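Side-chain contacts in truncated hemoglobin 4 (Chlamydomonas reinhardtii, PDB 6BME), which binds heme b in a 2-on-2 globin fold, with a lysine and a histidine as axial ligands of its iron, and probably binds oxygen: residues R48-A51 / Y52-A56; H89-D92 / S93-M97; Q101-I104 / D105-A108. All blocks are in the same frame, centred on the assembly; numbering follows the deposited sequence.

Contact 1: residues R48-A51 / Y52-A56; sequences RFLA and YAFGA. With HEM (protoporphyrin IX containing Fe), chain C; SO4 (sulfate ion), chain D.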
loop_
_atom_site.group_PDB
_atom_site.type_symbol
_atom_site.label_atom_id
_atom_site.label_comp_id
_atom_site.label_asym_id
_atom_site.label_seq_id
_atom_site.Cartn_x
_atom_site.Cartn_y
_atom_site.Cartn_z
ATOM N N ARG A 48 3.662 -7.281 0.183
ATOM C CA ARG A 48 4.784 -6.579 -0.433
ATOM C C ARG A 48 4.720 -5.078 -0.143
ATOM O O ARG A 48 5.759 -4.431 0.043
ATOM C CB ARG A 48 4.800 -6.853 -1.938
ATOM C CG ARG A 48 6.180 -6.683 -2.556
ATOM C CD ARG A 48 6.239 -7.146 -3.998
ATOM N NE ARG A 48 7.629 -7.224 -4.445
ATOM C CZ ARG A 48 8.001 -7.363 -5.713
ATOM N NH1 ARG A 48 7.092 -7.427 -6.683
ATOM N NH2 ARG A 48 9.286 -7.421 -6.013
ATOM N N PHE A 49 3.505 -4.521 -0.084
ATOM C CA PHE A 49 3.312 -3.120 0.302
ATOM C C PHE A 49 3.891 -2.872 1.687
ATOM O O PHE A 49 4.662 -1.926 1.901
ATOM C CB PHE A 49 1.808 -2.793 0.264
ATOM C CG PHE A 49 1.453 -1.335 0.497
ATOM C CD1 PHE A 49 1.681 -0.720 1.724
ATOM C CD2 PHE A 49 0.792 -0.615 -0.487
ATOM C CE1 PHE A 49 1.330 0.622 1.938
ATOM C CE2 PHE A 49 0.437 0.717 -0.287
ATOM C CZ PHE A 49 0.706 1.334 0.934
ATOM N N LEU A 50 3.539 -3.737 2.640
ATOM C CA LEU A 50 4.052 -3.615 3.998
ATOM C C LEU A 50 5.569 -3.767 4.029
ATOM O O LEU A 50 6.269 -2.998 4.695
ATOM C CB LEU A 50 3.370 -4.657 4.889
ATOM C CG LEU A 50 3.886 -4.835 6.317
ATOM C CD1 LEU A 50 3.731 -3.544 7.105
ATOM C CD2 LEU A 50 3.106 -5.956 6.982
ATOM N N ALA A 51 6.096 -4.768 3.318
ATOM C CA ALA A 51 7.543 -4.947 3.266
ATOM C C ALA A 51 8.231 -3.716 2.669
ATOM O O ALA A 51 9.254 -3.252 3.187
ATOM C CB ALA A 51 7.878 -6.209 2.466
ATOM N N TYR A 52 7.659 -3.159 1.595
ATOM C CA TYR A 52 8.234 -1.980 0.950
ATOM C C TYR A 52 8.256 -0.779 1.890
ATOM O O TYR A 52 9.261 -0.061 1.971
ATOM C CB TYR A 52 7.447 -1.643 -0.321
ATOM C CG TYR A 52 8.041 -0.494 -1.101
ATOM C CD1 TYR A 52 9.174 -0.675 -1.886
ATOM C CD2 TYR A 52 7.473 0.776 -1.046
ATOM C CE1 TYR A 52 9.729 0.381 -2.596
ATOM C CE2 TYR A 52 8.021 1.835 -1.754
ATOM C CZ TYR A 52 9.143 1.629 -2.527
ATOM O OH TYR A 52 9.685 2.678 -3.227
ATOM N N ALA A 53 7.161 -0.549 2.612
ATOM C CA ALA A 53 7.118 0.577 3.542
ATOM C C ALA A 53 8.261 0.521 4.556
ATOM O O ALA A 53 8.716 1.565 5.042
ATOM C CB ALA A 53 5.762 0.618 4.253
ATOM N N PHE A 54 8.758 -0.674 4.871
ATOM C CA PHE A 54 9.821 -0.820 5.857
ATOM C C PHE A 54 11.138 -1.268 5.243
ATOM O O PHE A 54 11.982 -1.826 5.948
ATOM C CB PHE A 54 9.372 -1.774 6.958
ATOM C CG PHE A 54 8.307 -1.185 7.813
ATOM C CD1 PHE A 54 8.614 -0.150 8.682
ATOM C CD2 PHE A 54 6.990 -1.602 7.699
ATOM C CE1 PHE A 54 7.639 0.432 9.450
ATOM C CE2 PHE A 54 6.004 -1.025 8.473
ATOM C CZ PHE A 54 6.334 -0.009 9.353
ATOM N N GLY A 55 11.332 -1.016 3.950
ATOM C CA GLY A 55 12.600 -1.306 3.297
ATOM C C GLY A 55 13.008 -2.762 3.315
ATOM O O GLY A 55 14.207 -3.062 3.287
ATOM N N ALA A 56 12.044 -3.683 3.343
ATOM C CA ALA A 56 12.336 -5.108 3.366
ATOM C C ALA A 56 12.232 -5.766 1.993
ATOM O O ALA A 56 12.442 -6.976 1.889
ATOM C CB ALA A 56 11.413 -5.828 4.354
HETATM C CHA HEM C . -0.975 -4.185 -7.368
HETATM C CHB HEM C . 1.972 -2.180 -4.105
HETATM C CHC HEM C . -0.787 1.796 -4.247
HETATM C CHD HEM C . -4.343 -0.915 -6.060
HETATM C C1A HEM C . 0.100 -4.029 -6.522
HETATM C C2A HEM C . 1.198 -4.954 -6.271
HETATM C C3A HEM C . 1.995 -4.373 -5.353
HETATM C C4A HEM C . 1.443 -3.085 -4.999
HETATM C CMA HEM C . 3.303 -4.914 -4.741
HETATM C CAA HEM C . 1.426 -6.347 -6.939
HETATM C CBA HEM C . 0.275 -7.313 -6.657
HETATM C CGA HEM C . 0.576 -8.729 -7.110
HETATM O O1A HEM C . 0.790 -8.959 -8.342
HETATM O O2A HEM C . 0.574 -9.633 -6.222
HETATM C C1B HEM C . 1.553 -0.872 -3.962
HETATM C C2B HEM C . 2.309 0.226 -3.395
HETATM C C3B HEM C . 1.535 1.320 -3.456
HETATM C C4B HEM C . 0.267 0.941 -4.029
HETATM C CMB HEM C . 3.758 0.144 -2.859
HETATM C CAB HEM C . 1.822 2.765 -2.980
HETATM C CBB HEM C . 2.721 3.077 -2.048
HETATM C C1C HEM C . -2.026 1.387 -4.662
HETATM C C2C HEM C . -3.225 2.171 -4.621
HETATM C C3C HEM C . -4.227 1.434 -5.093
HETATM C C4C HEM C . -3.681 0.144 -5.480
HETATM C CMC HEM C . -3.306 3.613 -4.075
HETATM C CAC HEM C . -5.688 1.913 -5.196
HETATM C CBC HEM C . -6.699 1.066 -4.982
HETATM C C1D HEM C . -3.721 -2.005 -6.646
HETATM C C2D HEM C . -4.347 -2.999 -7.493
HETATM C C3D HEM C . -3.423 -3.893 -7.840
HETATM C C4D HEM C . -2.172 -3.504 -7.236
HETATM C CMD HEM C . -5.836 -3.005 -7.880
HETATM C CAD HEM C . -3.602 -5.170 -8.712
HETATM C CBD HEM C . -3.617 -4.806 -10.190
HETATM C CGD HEM C . -3.853 -6.082 -10.966
HETATM O O1D HEM C . -3.285 -7.135 -10.580
HETATM O O2D HEM C . -4.591 -6.037 -11.975
HETATM N NA HEM C . 0.282 -2.925 -5.722
HETATM N NB HEM C . 0.307 -0.399 -4.345
HETATM N NC HEM C . -2.339 0.163 -5.201
HETATM N ND HEM C . -2.380 -2.337 -6.519
HETATM FE FE HEM C . -1.047 -1.374 -5.428
HETATM S S SO4 D . 10.976 -8.425 -3.149
HETATM O O1 SO4 D . 11.825 -8.308 -1.977
HETATM O O2 SO4 D . 11.279 -9.680 -3.846
HETATM O O3 SO4 D . 11.254 -7.325 -4.077
HETATM O O4 SO4 D . 9.574 -8.407 -2.725
#
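The Phe54 ring turns its edge to Leu50, whose CD1 methyl lies in the ring plane, 3.7 Å from Phe54 CE2. Leu50 O sits near the same plane, 3.4 Å from Phe54 CD2, so one edge of the ring meets both the methyl and the carbonyl of the residue four positions earlier. The Phe49 ring inclines obliquely to the porphyrin, its CD2 3.4 Å from HEM C2B, while Phe20 and Phe90 meet the same ring. With CG anti to its backbone nitrogen (chi1 -174°), Phe49 is directed at the heme beside Lys45, one of the two axial ligands of the iron, the other being His69. The Tyr52 ring is also oblique to the heme, its CD2 near methyl CMB, and forms an edge-to-face pair with Tyr60. Arg48 runs its extended chain alongside heme methyl CMA and presents the edge of its guanidinium to a sulfate, probably from the crystallisation liquor. Arg48 NH2 gives SO4 O3 an almost straight bond of 2.8 Å, in the guanidinium plane; NE reaches SO4 O4 at 2.9 Å in a more bent one. Thr58 and His59 bind the sulfate through their backbone nitrogens.

The backbone beneath these groups is the C-terminal end of helix 39-53 and the turn that follows, closed by a Schellman motif with Gly55, at positive phi, as its C-prime residue. Ala56 N bonds to Ala51 O at 2.8 Å, and inside that closure Gly55 N bonds to Tyr52 O at 3.0 Å. Ala51 O also accepts from Phe54 N, the two donors coming from opposite faces of the carbonyl plane. Beyond the helix end the methyls of Ala51 and Ala56 touch, CB to CB at 4.0 Å, and Leu3 of helix 3-6 packs on both.

Contact 2: residues H89-D92 / S93-M97; sequences HFVD and SLKEM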
loop_
_atom_site.group_PDB
_atom_site.type_symbol
_atom_site.label_atom_id
_atom_site.label_comp_id
_atom_site.label_asym_id
_atom_site.label_seq_id
_atom_site.Cartn_x
_atom_site.Cartn_y
_atom_site.Cartn_z
ATOM N N HIS A 89 -5.079 4.438 5.471
ATOM C CA HIS A 89 -5.472 3.152 6.035
ATOM C C HIS A 89 -4.259 2.351 6.474
ATOM O O HIS A 89 -4.320 1.633 7.479
ATOM C CB HIS A 89 -6.286 2.337 5.031
ATOM C CG HIS A 89 -7.669 2.864 4.800
ATOM N ND1 HIS A 89 -8.505 3.241 5.829
ATOM C CD2 HIS A 89 -8.361 3.076 3.653
ATOM C CE1 HIS A 89 -9.655 3.660 5.325
ATOM N NE2 HIS A 89 -9.595 3.562 4.006
ATOM N N PHE A 90 -3.147 2.465 5.748
ATOM C CA PHE A 90 -1.959 1.711 6.124
ATOM C C PHE A 90 -1.426 2.162 7.481
ATOM O O PHE A 90 -1.167 1.334 8.365
ATOM C CB PHE A 90 -0.882 1.836 5.051
ATOM C CG PHE A 90 0.346 1.043 5.356
ATOM C CD1 PHE A 90 0.330 -0.352 5.271
ATOM C CD2 PHE A 90 1.504 1.672 5.748
ATOM C CE1 PHE A 90 1.460 -1.089 5.563
ATOM C CE2 PHE A 90 2.646 0.935 6.044
ATOM C CZ PHE A 90 2.624 -0.434 5.958
ATOM N N VAL A 91 -1.252 3.473 7.674
ATOM C CA VAL A 91 -0.702 3.919 8.950
ATOM C C VAL A 91 -1.712 3.687 10.069
ATOM O O VAL A 91 -1.329 3.344 11.188
ATOM C CB VAL A 91 -0.241 5.388 8.886
ATOM C CG1 VAL A 91 0.805 5.555 7.811
ATOM C CG2 VAL A 91 -1.416 6.319 8.627
ATOM N N ASP A 92 -3.011 3.817 9.781
ATOM C CA ASP A 92 -4.013 3.462 10.779
ATOM C C ASP A 92 -3.882 1.999 11.181
ATOM O O ASP A 92 -4.025 1.661 12.359
ATOM C CB ASP A 92 -5.420 3.742 10.252
ATOM C CG ASP A 92 -5.687 5.226 10.041
ATOM O OD1 ASP A 92 -4.821 6.060 10.389
ATOM O OD2 ASP A 92 -6.769 5.550 9.514
ATOM N N SER A 93 -3.624 1.111 10.211
ATOM C CA SER A 93 -3.424 -0.297 10.544
ATOM C C SER A 93 -2.248 -0.466 11.487
ATOM O O SER A 93 -2.341 -1.197 12.477
ATOM C CB SER A 93 -3.205 -1.124 9.277
ATOM O OG SER A 93 -4.279 -0.943 8.378
ATOM N N LEU A 94 -1.141 0.224 11.212
ATOM C CA LEU A 94 0.028 0.110 12.075
ATOM C C LEU A 94 -0.280 0.587 13.492
ATOM O O LEU A 94 0.120 -0.056 14.471
ATOM C CB LEU A 94 1.197 0.897 11.485
ATOM C CG LEU A 94 1.740 0.516 10.114
ATOM C CD1 LEU A 94 2.840 1.497 9.706
ATOM C CD2 LEU A 94 2.263 -0.910 10.142
ATOM N N LYS A 95 -0.999 1.708 13.623
ATOM C CA LYS A 95 -1.350 2.218 14.944
ATOM C C LYS A 95 -2.258 1.249 15.687
ATOM O O LYS A 95 -2.079 1.016 16.889
ATOM C CB LYS A 95 -2.026 3.589 14.822
ATOM C CG LYS A 95 -1.171 4.638 14.149
ATOM C CD LYS A 95 -1.970 5.916 13.919
ATOM C CE LYS A 95 -1.201 6.923 13.079
ATOM N NZ LYS A 95 -2.060 8.095 12.744
ATOM N N GLU A 96 -3.253 0.694 14.996
ATOM C CA GLU A 96 -4.166 -0.251 15.631
ATOM C C GLU A 96 -3.450 -1.499 16.128
ATOM O O GLU A 96 -3.887 -2.120 17.106
ATOM C CB GLU A 96 -5.276 -0.629 14.660
ATOM C CG GLU A 96 -6.214 0.540 14.419
ATOM C CD GLU A 96 -7.228 0.262 13.346
ATOM O OE1 GLU A 96 -7.467 -0.933 13.050
ATOM O OE2 GLU A 96 -7.785 1.244 12.808
ATOM N N MET A 97 -2.356 -1.875 15.481
ATOM C CA MET A 97 -1.557 -3.018 15.900
ATOM C C MET A 97 -0.524 -2.652 16.963
ATOM O O MET A 97 0.306 -3.493 17.322
ATOM C CB MET A 97 -0.874 -3.635 14.682
ATOM C CG MET A 97 -1.855 -4.232 13.675
ATOM S SD MET A 97 -2.748 -5.650 14.335
ATOM C CE MET A 97 -1.386 -6.675 14.867
HETATM O O HOH W 1 -4.513 7.776 12.534
#
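Residues 89-96 form the last two turns of helix 80-96, with i to i+4 bonds from Ser93 N to His89 O through Glu96 N to Asp92 O. Ser93 adds a bond of its own: OG lies beside the backbone nitrogen (chi1 -56°) and donates to His89 O at 2.7 Å. His89 O therefore takes two bonds from Ser93, from N at 2.9 Å and from OG, arriving from opposite faces of its plane. The Ser93 side chain is buried against Val19, Phe20 and Lys23 of helix 10-25, and His89 O satisfies its hydroxyl.

One turn on, Leu94 packs obliquely against Phe90. Its CG stands above one face of the Phe90 ring, offset toward the rim, and its CD1 methyl comes to 3.7 Å from Phe90 CE2. Phe90 is turned inward with CG anti to the backbone nitrogen, where Phe20 also meets its ring and Ala107 and Leu111 of helix 101-114 touch it. The pair thus belongs to the hydrophobic core between the helices of the globin fold.

The outer side carries most of the polar groups. Lys95, extended beyond CG, lays its CG 3.2 Å from Val91 O and carries NZ to 4.2 Å from Asp92 OD1, too far for a salt bridge. A water fills the step, giving a hydrogen to Asp92 OD1 at 2.8 Å and lying an unusually short 2.5 Å from Lys95 NZ, so that this leg is less certain. Glu96 runs past Asp92 O to a salt bridge with Lys23, while His89 NE2 bonds to Asp27. Asp92 and Lys95 are thus linked by a water rather than a direct salt bridge, which would probably soften their attraction, whereas the hydroxyl of buried Ser93 stays tied to its own helix.

Contact 3: residues Q101-I104 / D105-A108; sequences QELI and DEAA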
loop_
_atom_site.group_PDB
_atom_site.type_symbol
_atom_site.label_atom_id
_atom_site.label_comp_id
_atom_site.label_asym_id
_atom_site.label_seq_id
_atom_site.Cartn_x
_atom_site.Cartn_y
_atom_site.Cartn_z
ATOM N N GLN A 101 5.818 5.067 17.108
ATOM C CA GLN A 101 5.863 6.276 16.292
ATOM C C GLN A 101 7.083 6.319 15.382
ATOM O O GLN A 101 7.002 6.849 14.267
ATOM C CB GLN A 101 5.845 7.515 17.196
ATOM C CG GLN A 101 5.788 8.835 16.446
ATOM C CD GLN A 101 4.474 9.016 15.722
ATOM O OE1 GLN A 101 3.404 8.943 16.331
ATOM N NE2 GLN A 101 4.543 9.241 14.412
ATOM N N GLU A 102 8.223 5.799 15.839
ATOM C CA GLU A 102 9.412 5.819 14.996
ATOM C C GLU A 102 9.191 4.995 13.732
ATOM O O GLU A 102 9.564 5.420 12.630
ATOM C CB GLU A 102 10.619 5.311 15.784
ATOM C CG GLU A 102 11.953 5.633 15.125
ATOM C CD GLU A 102 13.132 5.482 16.076
ATOM O OE1 GLU A 102 12.945 5.662 17.296
ATOM O OE2 GLU A 102 14.246 5.176 15.604
ATOM N N LEU A 103 8.552 3.826 13.869
ATOM C CA LEU A 103 8.237 3.008 12.700
ATOM C C LEU A 103 7.158 3.652 11.833
ATOM O O LEU A 103 7.224 3.575 10.600
ATOM C CB LEU A 103 7.814 1.606 13.143
ATOM C CG LEU A 103 8.921 0.700 13.699
ATOM C CD1 LEU A 103 8.355 -0.634 14.174
ATOM C CD2 LEU A 103 10.001 0.473 12.647
ATOM N N ILE A 104 6.153 4.290 12.450
ATOM C CA ILE A 104 5.155 5.024 11.670
ATOM C C ILE A 104 5.832 6.057 10.780
ATOM O O ILE A 104 5.549 6.152 9.579
ATOM C CB ILE A 104 4.125 5.705 12.591
ATOM C CG1 ILE A 104 3.441 4.690 13.486
ATOM C CG2 ILE A 104 3.088 6.481 11.752
ATOM C CD1 ILE A 104 2.835 3.599 12.744
ATOM N N ASP A 105 6.702 6.877 11.373
ATOM C CA ASP A 105 7.357 7.946 10.626
ATOM C C ASP A 105 8.159 7.384 9.467
ATOM O O ASP A 105 8.139 7.936 8.360
ATOM C CB ASP A 105 8.260 8.765 11.556
ATOM C CG ASP A 105 7.473 9.695 12.487
ATOM O OD1 ASP A 105 6.331 10.070 12.151
ATOM O OD2 ASP A 105 8.005 10.066 13.558
ATOM N N GLU A 106 8.870 6.278 9.702
ATOM C CA GLU A 106 9.660 5.666 8.643
ATOM C C GLU A 106 8.766 5.232 7.487
ATOM O O GLU A 106 9.051 5.523 6.319
ATOM C CB GLU A 106 10.452 4.482 9.211
ATOM C CG GLU A 106 11.050 3.593 8.139
ATOM C CD GLU A 106 11.819 2.401 8.702
ATOM O OE1 GLU A 106 12.030 2.335 9.940
ATOM O OE2 GLU A 106 12.211 1.536 7.889
ATOM N N ALA A 107 7.663 4.551 7.803
ATOM C CA ALA A 107 6.727 4.127 6.766
ATOM C C ALA A 107 6.148 5.326 6.026
ATOM O O ALA A 107 6.052 5.321 4.792
ATOM C CB ALA A 107 5.611 3.285 7.392
ATOM N N ALA A 108 5.773 6.372 6.766
ATOM C CA ALA A 108 5.223 7.571 6.150
ATOM C C ALA A 108 6.212 8.196 5.177
ATOM O O ALA A 108 5.832 8.595 4.072
ATOM C CB ALA A 108 4.825 8.576 7.231
#
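Gln101 bends forward along the first turn of its helix to reach Asp105. Its CG is anti to the backbone nitrogen, and a bend at chi2 (67°) swings the amide along the helix, so that Gln101 NE2 donates to Asp105 OD1 at 3.0 Å. The bond is bent, 140° at the hydrogen. Asp105 OD1 lies in the amide plane of Gln101, yet NE2 meets that oxygen from above the carboxylate plane, the two flat groups being turned 44° apart. Asp105 N bonds to Gln101 O at 2.9 Å, and backbone and side chain thus join the same two residues twice.

These residues open helix 101-114, which follows helix 80-96 in the globin chain and packs on it. Ile104 and Ala107 form the inward side: Ile104 touches Leu94 and Val99, while Ala107 rests on Leu94. The small CB methyl of Ala107 also lies 3.6 Å from Leu103 O, and Ala107 N bonds to that same Leu103 O at 3.0 Å. Leu103 and Glu106 lie side by side and point the same way, the CD2 methyl of Leu103 3.9 Å from Glu106 OE1, and Phe54 touches both residues. The two side chains arrive there by different torsions, since Leu103 CG stands beside the backbone nitrogen whereas Glu106 CG is anti to it and the rest of its chain is extended.

All three contacts are local: contacts 1 and 2 lie at the C-terminal ends of their helices, contact 3 at the start of its own. Each is partly buried, with Phe49, Phe90, Leu94, Ile104 and Ala107 on the inside. Contact 1 is the nearest to the heme, with aromatic rings and a helix end closed by backbone bonds. Contact 2 joins it where Leu50 CD1 meets Phe90 CZ at 3.5 Å, and contact 3 joins contact 2 through Leu94 CB and Ile104 CD1 at 3.4 Å. Contact 3, farthest from the chain's centre, has exposed Gln101 and Asp105 joined by an amide-carboxylate bond; contact 2 combines buried Ser93 with a water-bridged charge pair outside.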